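Local coordinates for putative phosphatase (Bacteroides thetaiotaomicron, PDB 3KYA), which is of unproven function, being a putative phosphatase, but binds zinc ions and joins an IPT/TIG domain to what appears to be a six-bladed beta-propeller, at residues G137-G142 against H461-T467; R187-F193 against Y206-D212; K268-L274 against F300-I306; H318-Y323 against E388-D392. One frame throughout, in Å; residues are numbered along the deposited sequence. Where two conformers were deposited one is given.

Contact 1: residues G137-G142 against H461-T467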
# COMPACT_ATOMS: atom_id res chain seq x y z
N GLY A 137 28.18 -11.48 22.71
CA GLY A 137 28.33 -12.76 22.01
C GLY A 137 27.55 -12.64 20.72
O GLY A 137 27.93 -11.87 19.83
N PHE A 138 26.47 -13.42 20.63
CA PHE A 138 25.48 -13.36 19.54
C PHE A 138 26.00 -13.34 18.10
O PHE A 138 25.30 -12.84 17.21
CB PHE A 138 24.64 -12.07 19.72
CG PHE A 138 24.04 -11.91 21.09
CD1 PHE A 138 22.97 -12.69 21.48
CD2 PHE A 138 24.54 -10.96 21.99
CE1 PHE A 138 22.41 -12.56 22.74
CE2 PHE A 138 23.97 -10.81 23.27
CZ PHE A 138 22.91 -11.61 23.64
N SER A 139 27.16 -13.95 17.85
CA SER A 139 27.85 -13.78 16.55
C SER A 139 27.59 -14.83 15.48
O SER A 139 27.84 -14.58 14.29
CB SER A 139 29.35 -13.63 16.80
OG SER A 139 29.91 -14.76 17.43
N ASP A 140 27.08 -15.99 15.87
CA ASP A 140 26.74 -17.03 14.90
C ASP A 140 25.30 -16.83 14.46
O ASP A 140 24.52 -16.19 15.17
CB ASP A 140 26.92 -18.40 15.53
CG ASP A 140 28.35 -18.65 15.94
OD1 ASP A 140 29.27 -18.53 15.08
OD2 ASP A 140 28.56 -18.96 17.12
N ASN A 141 24.96 -17.35 13.28
CA ASN A 141 23.59 -17.28 12.76
C ASN A 141 22.64 -17.92 13.77
O ASN A 141 22.86 -19.07 14.20
CB ASN A 141 23.56 -17.97 11.38
CG ASN A 141 22.23 -17.81 10.65
OD1 ASN A 141 21.17 -18.06 11.19
ND2 ASN A 141 22.31 -17.43 9.36
N GLY A 142 21.59 -17.20 14.18
CA GLY A 142 20.69 -17.71 15.21
C GLY A 142 19.20 -17.63 14.94
O GLY A 142 18.77 -17.05 13.95
N HIS A 461 17.37 -10.85 16.08
CA HIS A 461 18.75 -11.25 16.27
C HIS A 461 19.60 -10.71 15.12
O HIS A 461 19.50 -11.21 13.98
CB HIS A 461 18.90 -12.76 16.40
CG HIS A 461 20.32 -13.21 16.49
ND1 HIS A 461 20.78 -14.37 15.89
CD2 HIS A 461 21.41 -12.62 17.05
CE1 HIS A 461 22.08 -14.49 16.12
NE2 HIS A 461 22.49 -13.44 16.81
N ASP A 462 20.40 -9.69 15.43
CA ASP A 462 21.28 -9.04 14.46
C ASP A 462 22.63 -9.75 14.61
O ASP A 462 23.47 -9.40 15.44
CB ASP A 462 21.32 -7.54 14.75
CG ASP A 462 22.01 -6.73 13.68
OD1 ASP A 462 22.89 -7.25 12.98
OD2 ASP A 462 21.70 -5.52 13.59
N GLN A 463 22.76 -10.81 13.83
CA GLN A 463 23.92 -11.71 13.87
C GLN A 463 25.27 -11.02 13.73
O GLN A 463 26.17 -11.30 14.51
CB GLN A 463 23.82 -12.77 12.77
CG GLN A 463 24.94 -13.80 12.79
CD GLN A 463 25.13 -14.45 11.43
OE1 GLN A 463 24.31 -14.29 10.53
NE2 GLN A 463 26.22 -15.19 11.27
N VAL A 464 25.41 -10.14 12.73
CA VAL A 464 26.71 -9.47 12.49
C VAL A 464 26.89 -8.20 13.34
O VAL A 464 28.01 -7.85 13.70
CB VAL A 464 26.97 -9.32 10.96
CG1 VAL A 464 28.17 -8.42 10.68
CG2 VAL A 464 27.20 -10.71 10.33
N GLY A 465 25.80 -7.56 13.75
CA GLY A 465 25.91 -6.49 14.74
C GLY A 465 26.22 -7.07 16.12
O GLY A 465 26.68 -6.35 17.04
N HIS A 466 26.00 -8.38 16.28
CA HIS A 466 26.20 -9.11 17.54
C HIS A 466 25.30 -8.58 18.66
O HIS A 466 25.69 -8.51 19.85
CB HIS A 466 27.66 -9.10 17.99
CG HIS A 466 28.64 -9.51 16.92
ND1 HIS A 466 28.28 -10.32 15.86
CD2 HIS A 466 29.97 -9.29 16.80
CE1 HIS A 466 29.34 -10.52 15.09
NE2 HIS A 466 30.38 -9.91 15.64
N THR A 467 24.07 -8.26 18.28
CA THR A 467 23.08 -7.68 19.18
C THR A 467 21.68 -8.28 19.04
O THR A 467 21.32 -8.90 18.01
CB THR A 467 22.91 -6.17 18.89
OG1 THR A 467 22.70 -5.97 17.48
CG2 THR A 467 24.14 -5.37 19.32
O HOH W 1 27.83 -8.88 21.44

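Contact 2: residues R187-F193 against Y206-D212. With EDO (1,2-ethanediol), chain B.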
# COMPACT_ATOMS: atom_id res chain seq x y z
N ARG A 187 25.91 -27.12 15.34
CA ARG A 187 24.99 -26.56 14.34
C ARG A 187 23.54 -26.75 14.81
O ARG A 187 22.85 -27.67 14.36
CB ARG A 187 25.20 -27.22 12.98
CG ARG A 187 26.62 -27.09 12.41
CD ARG A 187 26.62 -27.32 10.92
NE ARG A 187 25.85 -26.26 10.27
CZ ARG A 187 25.40 -26.29 9.02
NH1 ARG A 187 25.63 -27.33 8.24
NH2 ARG A 187 24.71 -25.27 8.55
N ILE A 188 23.09 -25.88 15.71
CA ILE A 188 21.73 -25.93 16.26
C ILE A 188 20.86 -25.02 15.39
O ILE A 188 21.21 -23.86 15.17
CB ILE A 188 21.71 -25.51 17.75
CG1 ILE A 188 22.86 -26.16 18.53
CG2 ILE A 188 20.33 -25.81 18.39
CD1 ILE A 188 22.91 -27.71 18.49
N ARG A 189 19.75 -25.54 14.88
CA ARG A 189 18.94 -24.84 13.88
C ARG A 189 17.58 -24.26 14.30
O ARG A 189 17.13 -23.27 13.72
CB ARG A 189 18.72 -25.79 12.70
CG ARG A 189 20.01 -26.29 12.00
CD ARG A 189 20.88 -25.16 11.44
NE ARG A 189 20.12 -24.21 10.61
CZ ARG A 189 20.16 -24.10 9.28
NH1 ARG A 189 20.93 -24.88 8.53
NH2 ARG A 189 19.42 -23.17 8.68
N SER A 190 16.91 -24.86 15.28
CA SER A 190 15.59 -24.35 15.68
C SER A 190 15.13 -24.86 17.02
O SER A 190 15.57 -25.92 17.50
CB SER A 190 14.51 -24.69 14.64
OG SER A 190 14.24 -26.09 14.57
N ILE A 191 14.23 -24.08 17.60
CA ILE A 191 13.59 -24.38 18.86
C ILE A 191 12.08 -24.31 18.68
O ILE A 191 11.56 -23.32 18.13
CB ILE A 191 14.02 -23.39 19.97
CG1 ILE A 191 15.48 -23.60 20.37
CG2 ILE A 191 13.12 -23.56 21.21
CD1 ILE A 191 16.04 -22.51 21.32
N ALA A 192 11.39 -25.36 19.13
CA ALA A 192 9.93 -25.41 19.14
C ALA A 192 9.49 -26.05 20.45
O ALA A 192 10.33 -26.51 21.24
CB ALA A 192 9.37 -26.18 17.92
N PHE A 193 8.19 -26.03 20.72
CA PHE A 193 7.60 -26.61 21.93
C PHE A 193 6.36 -27.42 21.59
O PHE A 193 5.60 -27.04 20.69
CB PHE A 193 7.23 -25.51 22.94
CG PHE A 193 8.42 -24.72 23.46
CD1 PHE A 193 8.86 -23.60 22.80
CD2 PHE A 193 9.07 -25.10 24.63
CE1 PHE A 193 9.96 -22.87 23.26
CE2 PHE A 193 10.17 -24.37 25.10
CZ PHE A 193 10.61 -23.26 24.41
N TYR A 206 7.91 -29.99 26.71
CA TYR A 206 9.09 -30.36 25.96
C TYR A 206 9.55 -29.31 24.94
O TYR A 206 8.74 -28.80 24.15
CB TYR A 206 8.85 -31.67 25.21
CG TYR A 206 8.51 -32.83 26.13
CD1 TYR A 206 7.20 -33.03 26.57
CD2 TYR A 206 9.50 -33.69 26.60
CE1 TYR A 206 6.89 -34.08 27.43
CE2 TYR A 206 9.19 -34.73 27.47
CZ TYR A 206 7.88 -34.92 27.87
OH TYR A 206 7.57 -35.95 28.74
N MSE A 207 10.84 -29.02 24.98
CA MSE A 207 11.51 -28.18 24.00
C MSE A 207 11.99 -29.14 22.93
O MSE A 207 12.60 -30.16 23.25
CB MSE A 207 12.70 -27.44 24.62
CG MSE A 207 13.43 -26.51 23.65
SE MSE A 207 15.05 -25.71 24.39
CE MSE A 207 14.31 -24.37 25.62
N ILE A 208 11.70 -28.83 21.66
CA ILE A 208 12.05 -29.66 20.52
C ILE A 208 13.12 -28.91 19.74
O ILE A 208 12.87 -27.80 19.26
CB ILE A 208 10.80 -29.97 19.67
CG1 ILE A 208 9.76 -30.73 20.51
CG2 ILE A 208 11.18 -30.77 18.41
CD1 ILE A 208 8.33 -30.70 19.97
N VAL A 209 14.30 -29.51 19.63
CA VAL A 209 15.46 -28.88 19.04
C VAL A 209 15.99 -29.60 17.80
O VAL A 209 16.35 -30.78 17.87
CB VAL A 209 16.61 -28.82 20.07
CG1 VAL A 209 17.86 -28.19 19.46
CG2 VAL A 209 16.16 -28.07 21.32
N ALA A 210 16.06 -28.86 16.68
CA ALA A 210 16.58 -29.39 15.42
C ALA A 210 18.06 -29.04 15.24
O ALA A 210 18.49 -27.93 15.56
CB ALA A 210 15.74 -28.83 14.21
N ILE A 211 18.85 -30.01 14.75
CA ILE A 211 20.28 -29.81 14.53
C ILE A 211 20.64 -30.24 13.09
O ILE A 211 19.92 -31.03 12.50
CB ILE A 211 21.15 -30.57 15.55
CG1 ILE A 211 21.05 -32.10 15.35
CG2 ILE A 211 20.76 -30.17 16.98
CD1 ILE A 211 22.05 -32.87 16.15
N ASP A 212 21.75 -29.71 12.57
CA ASP A 212 22.19 -29.91 11.17
C ASP A 212 23.45 -30.76 11.17
O ASP A 212 24.56 -30.26 11.40
CB ASP A 212 22.44 -28.54 10.53
CG ASP A 212 22.42 -28.56 9.00
OD1 ASP A 212 22.72 -29.61 8.40
OD2 ASP A 212 22.08 -27.50 8.41
C1 EDO B . 22.94 -27.22 4.99
O1 EDO B . 23.17 -26.63 6.28
C2 EDO B . 23.05 -28.74 5.09
O2 EDO B . 21.87 -29.30 5.67
O HOH W 2 12.74 -27.22 16.52

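Contact 3: residues K268-L274 against F300-I306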
# COMPACT_ATOMS: atom_id res chain seq x y z
N LYS A 268 17.29 -33.85 -0.22
CA LYS A 268 16.35 -33.74 -1.35
C LYS A 268 15.22 -32.75 -1.07
O LYS A 268 14.27 -32.64 -1.83
CB LYS A 268 15.75 -35.11 -1.66
CG LYS A 268 16.76 -36.14 -2.12
CD LYS A 268 16.09 -37.50 -2.27
CE LYS A 268 17.03 -38.52 -2.85
NZ LYS A 268 16.43 -39.88 -2.85
N GLY A 269 15.32 -32.03 0.04
CA GLY A 269 14.27 -31.10 0.45
C GLY A 269 13.02 -31.82 0.94
O GLY A 269 11.90 -31.35 0.75
N GLN A 270 13.21 -32.99 1.55
CA GLN A 270 12.11 -33.77 2.11
C GLN A 270 11.42 -33.04 3.26
O GLN A 270 12.06 -32.31 4.00
CB GLN A 270 12.60 -35.10 2.72
CG GLN A 270 13.28 -36.12 1.81
CD GLN A 270 14.79 -36.00 1.70
OE1 GLN A 270 15.35 -34.91 1.72
NE2 GLN A 270 15.45 -37.13 1.50
N VAL A 271 10.12 -33.27 3.41
CA VAL A 271 9.36 -32.83 4.57
C VAL A 271 8.78 -34.08 5.22
O VAL A 271 8.06 -34.85 4.56
CB VAL A 271 8.25 -31.80 4.24
CG1 VAL A 271 7.35 -31.56 5.46
CG2 VAL A 271 8.87 -30.48 3.77
N PHE A 272 9.12 -34.29 6.50
CA PHE A 272 8.67 -35.44 7.28
C PHE A 272 7.66 -35.01 8.34
O PHE A 272 7.78 -33.91 8.89
CB PHE A 272 9.83 -36.14 7.99
CG PHE A 272 10.89 -36.67 7.08
CD1 PHE A 272 10.68 -37.84 6.37
CD2 PHE A 272 12.12 -36.03 6.97
CE1 PHE A 272 11.67 -38.34 5.53
CE2 PHE A 272 13.11 -36.53 6.13
CZ PHE A 272 12.88 -37.69 5.41
N ARG A 273 6.70 -35.88 8.62
CA ARG A 273 5.64 -35.65 9.61
C ARG A 273 5.67 -36.72 10.69
O ARG A 273 5.54 -37.91 10.39
CB ARG A 273 4.27 -35.70 8.93
CG ARG A 273 3.07 -35.38 9.82
CD ARG A 273 1.77 -35.69 9.09
NE ARG A 273 0.56 -35.28 9.80
CZ ARG A 273 0.01 -35.94 10.83
NH1 ARG A 273 0.58 -37.03 11.32
NH2 ARG A 273 -1.11 -35.48 11.38
N LEU A 274 5.81 -36.30 11.95
CA LEU A 274 5.79 -37.20 13.10
C LEU A 274 4.66 -36.83 14.06
O LEU A 274 4.52 -35.66 14.46
CB LEU A 274 7.12 -37.15 13.85
CG LEU A 274 7.18 -37.96 15.16
CD1 LEU A 274 6.92 -39.46 14.90
CD2 LEU A 274 8.51 -37.74 15.85
N PHE A 300 7.48 -41.84 10.51
CA PHE A 300 8.11 -40.59 10.06
C PHE A 300 7.69 -40.46 8.61
O PHE A 300 8.45 -40.79 7.70
CB PHE A 300 9.63 -40.61 10.18
CG PHE A 300 10.13 -40.92 11.56
CD1 PHE A 300 10.29 -39.91 12.49
CD2 PHE A 300 10.43 -42.22 11.93
CE1 PHE A 300 10.75 -40.19 13.77
CE2 PHE A 300 10.88 -42.52 13.20
CZ PHE A 300 11.05 -41.50 14.13
N LYS A 301 6.46 -39.99 8.39
CA LYS A 301 5.90 -39.95 7.04
C LYS A 301 6.49 -38.86 6.15
O LYS A 301 6.44 -37.68 6.49
CB LYS A 301 4.37 -39.78 7.13
CG LYS A 301 3.65 -39.94 5.81
CD LYS A 301 2.12 -39.87 5.95
CE LYS A 301 1.48 -39.83 4.54
NZ LYS A 301 -0.02 -39.90 4.54
N GLN A 302 7.05 -39.26 5.00
CA GLN A 302 7.61 -38.31 4.02
C GLN A 302 6.48 -37.84 3.10
O GLN A 302 6.04 -38.59 2.24
CB GLN A 302 8.77 -38.92 3.22
CG GLN A 302 9.36 -37.99 2.15
CD GLN A 302 10.61 -38.54 1.48
OE1 GLN A 302 11.43 -39.21 2.11
NE2 GLN A 302 10.78 -38.22 0.21
N LEU A 303 6.03 -36.60 3.27
CA LEU A 303 4.90 -36.09 2.50
C LEU A 303 5.25 -35.75 1.06
O LEU A 303 4.46 -36.01 0.15
CB LEU A 303 4.33 -34.83 3.17
CG LEU A 303 3.84 -34.96 4.62
CD1 LEU A 303 3.20 -33.65 5.09
CD2 LEU A 303 2.86 -36.10 4.75
N PHE A 304 6.43 -35.16 0.87
CA PHE A 304 6.91 -34.71 -0.42
C PHE A 304 8.32 -34.14 -0.30
O PHE A 304 8.87 -34.04 0.82
CB PHE A 304 5.97 -33.63 -1.00
CG PHE A 304 5.48 -32.63 0.04
CD1 PHE A 304 6.33 -31.68 0.58
CD2 PHE A 304 4.16 -32.64 0.46
CE1 PHE A 304 5.88 -30.76 1.53
CE2 PHE A 304 3.70 -31.74 1.42
CZ PHE A 304 4.57 -30.79 1.95
N THR A 305 8.89 -33.82 -1.45
CA THR A 305 10.13 -33.06 -1.58
C THR A 305 9.62 -31.73 -2.12
O THR A 305 8.80 -31.73 -3.05
CB THR A 305 11.14 -33.73 -2.51
OG1 THR A 305 10.50 -34.07 -3.75
CG2 THR A 305 11.69 -35.01 -1.87
N ILE A 306 10.06 -30.59 -1.59
CA ILE A 306 9.48 -29.32 -2.04
C ILE A 306 9.98 -28.78 -3.39
O ILE A 306 9.25 -28.07 -4.05
CB ILE A 306 9.58 -28.20 -0.94
CG1 ILE A 306 11.00 -27.64 -0.80
CG2 ILE A 306 9.02 -28.74 0.39
CD1 ILE A 306 11.12 -26.48 0.23
O HOH W 3 13.90 -39.73 1.74

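Contact 4: residues H318-Y323 against E388-D392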
# COMPACT_ATOMS: atom_id res chain seq x y z
N HIS A 318 0.93 -20.73 9.82
CA HIS A 318 -0.04 -19.70 10.15
C HIS A 318 -0.71 -20.05 11.49
O HIS A 318 -0.94 -21.23 11.78
CB HIS A 318 -1.06 -19.61 9.02
CG HIS A 318 -2.01 -18.47 9.11
ND1 HIS A 318 -3.22 -18.54 9.76
CD2 HIS A 318 -1.94 -17.22 8.60
CE1 HIS A 318 -3.85 -17.39 9.65
NE2 HIS A 318 -3.10 -16.57 8.94
N PRO A 319 -1.05 -19.04 12.32
CA PRO A 319 -1.68 -19.34 13.62
C PRO A 319 -2.96 -20.19 13.56
O PRO A 319 -3.25 -20.91 14.52
CB PRO A 319 -1.96 -17.95 14.22
CG PRO A 319 -1.00 -17.02 13.51
CD PRO A 319 -0.84 -17.59 12.12
N THR A 320 -3.71 -20.11 12.47
CA THR A 320 -4.92 -20.92 12.31
C THR A 320 -4.56 -22.36 11.94
O THR A 320 -5.42 -23.23 11.99
CB THR A 320 -5.84 -20.39 11.19
OG1 THR A 320 -5.14 -20.45 9.94
CG2 THR A 320 -6.30 -18.95 11.47
N GLY A 321 -3.31 -22.59 11.54
CA GLY A 321 -2.84 -23.90 11.10
C GLY A 321 -3.33 -24.27 9.69
O GLY A 321 -3.09 -25.37 9.23
N LYS A 322 -3.95 -23.33 8.99
CA LYS A 322 -4.56 -23.63 7.69
C LYS A 322 -3.59 -23.58 6.49
O LYS A 322 -3.93 -24.04 5.39
CB LYS A 322 -5.77 -22.72 7.47
CG LYS A 322 -6.87 -22.98 8.49
CD LYS A 322 -8.18 -22.27 8.18
CE LYS A 322 -9.20 -22.54 9.31
NZ LYS A 322 -10.54 -21.91 9.07
N TYR A 323 -2.42 -23.00 6.71
CA TYR A 323 -1.36 -22.97 5.70
C TYR A 323 -0.02 -22.65 6.34
O TYR A 323 0.05 -22.31 7.53
CB TYR A 323 -1.67 -22.00 4.56
CG TYR A 323 -1.73 -20.52 4.87
CD1 TYR A 323 -0.60 -19.72 4.75
CD2 TYR A 323 -2.93 -19.91 5.20
CE1 TYR A 323 -0.66 -18.35 4.98
CE2 TYR A 323 -3.01 -18.53 5.44
CZ TYR A 323 -1.87 -17.76 5.33
OH TYR A 323 -1.94 -16.39 5.53
N GLU A 388 -11.62 -13.70 7.37
CA GLU A 388 -11.00 -14.87 7.99
C GLU A 388 -9.48 -14.79 8.05
O GLU A 388 -8.87 -15.47 8.86
CB GLU A 388 -11.42 -16.18 7.30
CG GLU A 388 -12.75 -16.72 7.80
CD GLU A 388 -13.02 -18.13 7.34
OE1 GLU A 388 -13.00 -18.38 6.11
OE2 GLU A 388 -13.28 -19.00 8.21
N GLU A 389 -8.86 -13.99 7.18
CA GLU A 389 -7.42 -13.82 7.20
C GLU A 389 -7.09 -12.58 8.03
O GLU A 389 -7.34 -11.46 7.59
CB GLU A 389 -6.86 -13.70 5.78
CG GLU A 389 -5.36 -13.40 5.76
CD GLU A 389 -4.54 -14.45 6.48
OE1 GLU A 389 -4.31 -15.50 5.85
OE2 GLU A 389 -4.08 -14.22 7.64
N GLU A 390 -6.51 -12.78 9.21
CA GLU A 390 -6.21 -11.67 10.13
C GLU A 390 -4.74 -11.33 10.31
O GLU A 390 -4.41 -10.47 11.12
CB GLU A 390 -6.79 -11.99 11.51
CG GLU A 390 -8.31 -12.18 11.52
CD GLU A 390 -8.85 -12.44 12.92
OE1 GLU A 390 -8.23 -13.22 13.67
OE2 GLU A 390 -9.91 -11.88 13.26
N TYR A 391 -3.86 -11.96 9.54
CA TYR A 391 -2.43 -11.78 9.72
C TYR A 391 -1.61 -11.42 8.49
O TYR A 391 -1.96 -11.77 7.36
CB TYR A 391 -1.82 -13.09 10.26
CG TYR A 391 -2.38 -13.55 11.56
CD1 TYR A 391 -3.52 -14.33 11.59
CD2 TYR A 391 -1.77 -13.22 12.76
CE1 TYR A 391 -4.07 -14.76 12.79
CE2 TYR A 391 -2.31 -13.64 13.97
CZ TYR A 391 -3.46 -14.41 13.97
OH TYR A 391 -4.01 -14.84 15.15
N ASP A 392 -0.51 -10.72 8.76
CA ASP A 392 0.56 -10.47 7.81
C ASP A 392 1.74 -11.31 8.29
O ASP A 392 1.72 -11.84 9.41
CB ASP A 392 0.95 -9.00 7.74
CG ASP A 392 -0.10 -8.16 7.06
OD1 ASP A 392 -0.52 -8.54 5.94
OD2 ASP A 392 -0.47 -7.10 7.62
O HOH W 4 -0.51 -14.03 6.64

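Contact 1: residues G137-G142 against H461-T467
Swung opposite its own backbone N (chi1 176°), the His461 ring leaves the end of strand 457-462 and pushes edge-on into the turn before strand 141-147. Gln463 has the same first torsion (chi1 -177°) and, in one of its two conformers, an extended chain that lays its CG 3.4 Å from Ser139 O and carries the amide toward Asn141, adding a weak, doubtful bond from NE2 to that same oxygen. The one strong direct hydrogen bond between the segments runs from His461 NE2 to Phe138 O, 2.9 Å long and close to straight at 166°. The acceptor lies in the imidazole plane, while the nitrogen stands above the plane of the carbonyl. Round the same ring edge, His461 CE1 meets Asp140 O at 3.1 Å; the side chain of Asp140 lies about 4 Å from a bound zinc ion and close to His161. His466 works differently, with its faces: Ser139 CB sits over one, 3.8 Å from the centroid of the His466 ring, in a CH-pi contact, and Val464 O lies against the other. In the ring plane, His466 ND1 donates to Gln463 O at 2.7 Å. Water 1 accepts from Gly137 N and donates to His466 O. Behind this, Asp462 OD1 takes the N-H of Gly465 in an Asx motif, and His466 and Thr467 both face Asp462 in a G1 beta bulge, shaping the hairpin. Phe138 O and Gln463 O approach to 3.2 Å although both are acceptors; each has an imidazole N-H, which would be expected to offset the repulsion between them where the two sheets meet.

Contact 2: residues R187-F193 against Y206-D212
Arg187 stacks its guanidinium on the carboxylate of Asp212, the planes 20° apart and OD2 over one face. Arg187 NH2 and Asp212 OD2 are 3.5 Å apart, but no N-H points at the oxygen, so charge alone acts. Arg189, bent at chi2 and chi3, runs alongside Asp212 and gives a directed bond: its NH1 reaches the anti lone pair of Asp212 OD2 at 2.9 Å. An ethanediol, probably from the crystallisation liquor, takes an N-H of Arg187 NH2 on O1 and donates from O2 to Asp212 OD1; the arginines have further salt bridges, Arg187 NE with Asp159 and Arg189 NH1 with Glu312. Beyond the charges the backbones zip antiparallel, with Ala192 and Ile208 exchanging both bonds. Arg189 and Ser190 both face Ala210, a classic beta bulge that shifts the register by one. On the face toward strands 153-159 and 161-168, Ile188 CG2 touches Val209 CG1 at 3.6 Å, Ile191 CG2 meets CG of Met207, present as selenomethionine, at 3.8 Å, and the Phe193 ring lies beside the Met207 chain. On the other face Ser190 OG binds water 2 and Ala252 N. Strands 188-193 and 206-211 open a four-stranded antiparallel meander, the form of a beta-propeller blade.

Contact 3: residues K268-L274 against F300-I306
Phe272 packs against Gln302: its CD1 and CE1 ride on the aliphatic CB of the glutamine, and the amide plane stands at 86° to the ring. Phe272 CE1 also comes within 3.5 Å of Gln302 OE1, and Gln270 CG lies against the same amide. Farther along this face, Leu274 CD2 meets Phe300 CE1 at 3.9 Å. On the reverse face Val271 CG2 touches Phe304 CE1 at 3.7 Å, and Ile306 CG2, just past the strand, at 3.8 Å; the small first torsion of Phe304 (chi1 41°) lays its ring beside the valine. The backbones set this pattern. Arg273 and Lys301 bond in both directions, but Val271 gives its N-H to Phe304 O and takes that of Leu303 on its own O, so the pairing slips by a residue. A second shell fixes the polar ends. Water 3 accepts from Gln270 NE2 and donates to Gln302 OE1, while the bend in Gln270 (chi2 90°) returns its OE1 to Lys268 N at 2.9 Å. Phe263 meets the Phe272 ring from the adjoining strand. Lys301 NZ forms a salt bridge with Glu345, and Arg273 NH2 bonds to Lys344 O, both in the next blade. The chemistry is split: apolar groups join the strands from both faces, two glutamines on the Phe272 face are linked through a water, and the long cationic side chains find their strongest partners in the neighbouring blade.

Contact 4: residues H318-Y323 against E388-D392
Three hydrogen bonds converge on the carboxylate of Glu389, two of them from His318 and Tyr323 across the contact. His318 NE2 donates to the syn lone pair of Glu389 OE2, 2.9 Å away, with an N-H...O angle of 157° and the ring turned almost across the carboxylate plane. The anti lone pair of that oxygen receives Tyr391 N at 3.0 Å, a bond within the glutamate's own segment. Glu389 OE1 is gripped by Tyr323 OH at 2.6 Å, which approaches from above the carboxylate plane. A bend in the glutamate (chi2 58°) turns its acid group toward all three. Water 4 donates to both Tyr323 OH and Tyr391 O, a second link. Behind the histidine, inside the type I turn His318 to Gly321, ND1 accepts from Thr320 N and shares a hydrogen bond with Thr320 OG1, together fixing the ring's rotation; an ST turn, Lys322 N to Thr320 OG1, positions that hydroxyl.

Rings and apolar groups form the second class. Tyr391 presents its edge to the face of His318, an offset edge-to-face pair with centroids 5.1 Å apart and planes at 86°. Pro319 CG lies over the Tyr391 face, 3.7 Å from the ring centroid, in a CH-pi contact. Phe379 of strand 374-381 meets His318 edge-to-face.

Charge plays a looser part: Lys322 NZ is 4.1 Å from Glu388 OE2, too far for a salt bridge. With three donors on its two oxygens, the Glu389 carboxylate is well compensated, which would be expected to favour its ionised form while it pins one blade's turn to the next.

How the contacts relate
After the IPT/TIG domain at the N terminus, the chain enters the propeller-like ring of antiparallel sheets. Segment 137-142 opens contact 1, which closes only at 461-467, near the C-terminal end, so it brackets the other three and joins the sheet built from 125-126 and 141-178 to the one that 105-110 shares with 446-473. Contacts 2, 3 and 4 nest inside that loop and follow one another in series without crossing. Contacts 2 and 3 close short loops, each within one sheet, their centres about 17 Å apart; contact 4 instead bridges the 313-352 and 374-415 sheets. None touches another; contacts 1 and 2 come closest, about 5 Å between nearest atoms.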